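Acyl-CoA dehydrogenase domain protein Tcur3481 (Thermomonospora curvata, PDB 6WY9) probably acts as an FAD-dependent acyl-CoA dehydrogenase, a flavoprotein that would oxidise acyl-CoA thioesters. Local coordinates at residues B[284-288]-B[289-293]. Sequence-based numbering, arbitrary orientation.
Sequences VCAAE and DGATD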
ATOM      1  N   VAL B 284       6.305  25.573   3.833  1.00 42.62           N
ATOM      2  CA  VAL B 284       6.262  27.034   3.662  1.00 46.46           C
ATOM      3  C   VAL B 284       6.722  27.717   4.937  1.00 49.55           C
ATOM      4  O   VAL B 284       7.604  28.585   4.920  1.00 50.32           O
ATOM      5  CB  VAL B 284       4.837  27.487   3.260  1.00 45.14           C
ATOM      6  CG1 VAL B 284       4.744  29.040   3.235  1.00 46.97           C
ATOM      7  CG2 VAL B 284       4.417  26.833   1.922  1.00 43.85           C
ATOM      8  N   CYS B 285       6.152  27.314   6.078  1.00 54.06           N
ATOM      9  CA  CYS B 285       6.533  27.926   7.342  0.53 57.54           C
ATOM     10  C   CYS B 285       8.023  27.750   7.614  1.00 58.83           C
ATOM     11  O   CYS B 285       8.684  28.665   8.124  1.00 61.02           O
ATOM     12  CB  CYS B 285       5.675  27.342   8.466  0.53 58.71           C
ATOM     13  SG  CYS B 285       3.959  27.941   8.386  0.53 59.43           S
ATOM     14  N   ALA B 286       8.573  26.575   7.277  1.00 54.46           N
ATOM     15  CA  ALA B 286      10.007  26.348   7.490  1.00 54.79           C
ATOM     16  C   ALA B 286      10.851  27.262   6.610  1.00 56.76           C
ATOM     17  O   ALA B 286      11.887  27.767   7.037  1.00 58.97           O
ATOM     18  CB  ALA B 286      10.363  24.881   7.216  1.00 53.03           C
ATOM     19  N   ALA B 287      10.449  27.455   5.359  1.00 57.66           N
ATOM     20  CA  ALA B 287      11.221  28.338   4.501  1.00 60.43           C
ATOM     21  C   ALA B 287      11.161  29.780   5.010  1.00 63.71           C
ATOM     22  O   ALA B 287      12.191  30.469   5.070  1.00 65.89           O
ATOM     23  CB  ALA B 287      10.721  28.201   3.056  1.00 58.95           C
ATOM     24  N   GLU B 288       9.988  30.233   5.459  1.00 66.16           N
ATOM     25  CA  GLU B 288       9.870  31.605   5.960  1.00 73.15           C
ATOM     26  C   GLU B 288      10.600  31.785   7.294  1.00 78.74           C
ATOM     27  O   GLU B 288      11.047  32.900   7.610  1.00 79.36           O
ATOM     28  CB  GLU B 288       8.387  32.010   6.062  1.00 75.77           C
ATOM     29  CG  GLU B 288       7.683  32.188   4.677  1.00 80.21           C
ATOM     30  CD  GLU B 288       6.142  32.316   4.747  1.00 83.67           C
ATOM     31  OE1 GLU B 288       5.578  32.078   5.845  1.00 85.74           O
ATOM     32  OE2 GLU B 288       5.500  32.654   3.708  1.00 84.09           O
ATOM     33  N   ASP B 289      10.750  30.708   8.075  1.00 84.04           N
ATOM     34  CA  ASP B 289      11.523  30.717   9.315  1.00 91.99           C
ATOM     35  C   ASP B 289      13.008  30.434   9.091  1.00 94.28           C
ATOM     36  O   ASP B 289      13.724  30.155  10.058  1.00 97.32           O
ATOM     37  CB  ASP B 289      10.963  29.695  10.320  1.00 96.70           C
ATOM     38  CG  ASP B 289       9.580  30.066  10.838  1.00100.06           C
ATOM     39  OD1 ASP B 289       8.847  29.167  11.309  1.00100.87           O
ATOM     40  OD2 ASP B 289       9.216  31.256  10.766  1.00101.98           O
ATOM     41  N   GLY B 290      13.475  30.466   7.845  1.00 92.40           N
ATOM     42  CA  GLY B 290      14.889  30.330   7.554  1.00 91.39           C
ATOM     43  C   GLY B 290      15.488  28.947   7.686  1.00 87.42           C
ATOM     44  O   GLY B 290      16.712  28.838   7.798  1.00 91.07           O
ATOM     45  N   ALA B 291      14.686  27.879   7.673  1.00 78.13           N
ATOM     46  CA  ALA B 291      15.276  26.545   7.655  1.00 75.17           C
ATOM     47  C   ALA B 291      16.022  26.319   6.345  1.00 76.22           C
ATOM     48  O   ALA B 291      15.591  26.763   5.281  1.00 75.33           O
ATOM     49  CB  ALA B 291      14.209  25.456   7.836  1.00 68.97           C
ATOM     50  N   THR B 292      17.146  25.613   6.423  1.00 79.39           N
ATOM     51  CA  THR B 292      17.927  25.293   5.235  1.00 80.73           C
ATOM     52  C   THR B 292      18.295  23.820   5.159  1.00 79.96           C
ATOM     53  O   THR B 292      19.182  23.452   4.379  1.00 84.81           O
ATOM     54  CB  THR B 292      19.211  26.125   5.181  1.00 85.77           C
ATOM     55  OG1 THR B 292      20.083  25.739   6.250  1.00 88.98           O
ATOM     56  CG2 THR B 292      18.882  27.591   5.313  1.00 84.97           C
ATOM     57  N   ASP B 293      17.661  22.968   5.949  1.00 73.17           N
ATOM     58  CA  ASP B 293      18.105  21.588   5.923  1.00 74.44           C
ATOM     59  C   ASP B 293      17.447  20.806   4.793  1.00 71.61           C
ATOM     60  O   ASP B 293      17.945  19.738   4.434  1.00 75.48           O
ATOM     61  CB  ASP B 293      17.803  20.947   7.261  1.00 75.45           C
ATOM     62  CG  ASP B 293      16.353  21.085   7.606  1.00 72.57           C
ATOM     63  OD1 ASP B 293      15.934  22.192   8.016  1.00 72.04           O
ATOM     64  OD2 ASP B 293      15.619  20.123   7.360  1.00 71.05           O
TER
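A Schellman motif ends helix 260-288, its two nested backbone bonds running from Gly290 and Ala291 back to Ala287 and Ala286. Ala291 N donates to Ala286 O at 2.9 Å, and inside that wider loop Gly290 N reaches Ala287 O at 3.1 Å. Ala291 N comes in only moderately tilted from the plane of the Ala286 carbonyl, by 24°, whereas Gly290 N stands well above that of Ala287, 66° out of it and so not on a lone pair. Gly290 is the C-prime residue; its positive phi reverses the chain. One residue earlier the i to i-4 helical pattern still holds, Asp289 N bonding to Cys285 O at 2.9 Å. With chi1 at -67°, the Asp289 carboxylate lies beside its own backbone N and therefore close to that same carbonyl: OD1 comes within 3.2 Å of Cys285 O, a meeting of two acceptors. The apolar element of the motif is a small one, Ala291 CB resting 3.9 Å from Ala286 CB and 3.4 Å from Ala286 O. Ala287 touches Leu68 of helix 67-80, and Glu288 OE2 makes a weak hydrogen bond to Gly69 N, at a helix start that would probably suit its charge. The cap thus satisfies carbonyls of the last helical turn with main-chain N-H groups, while the Asp289 carboxylate at this C-terminal end probably interacts unfavourably with the helix dipole.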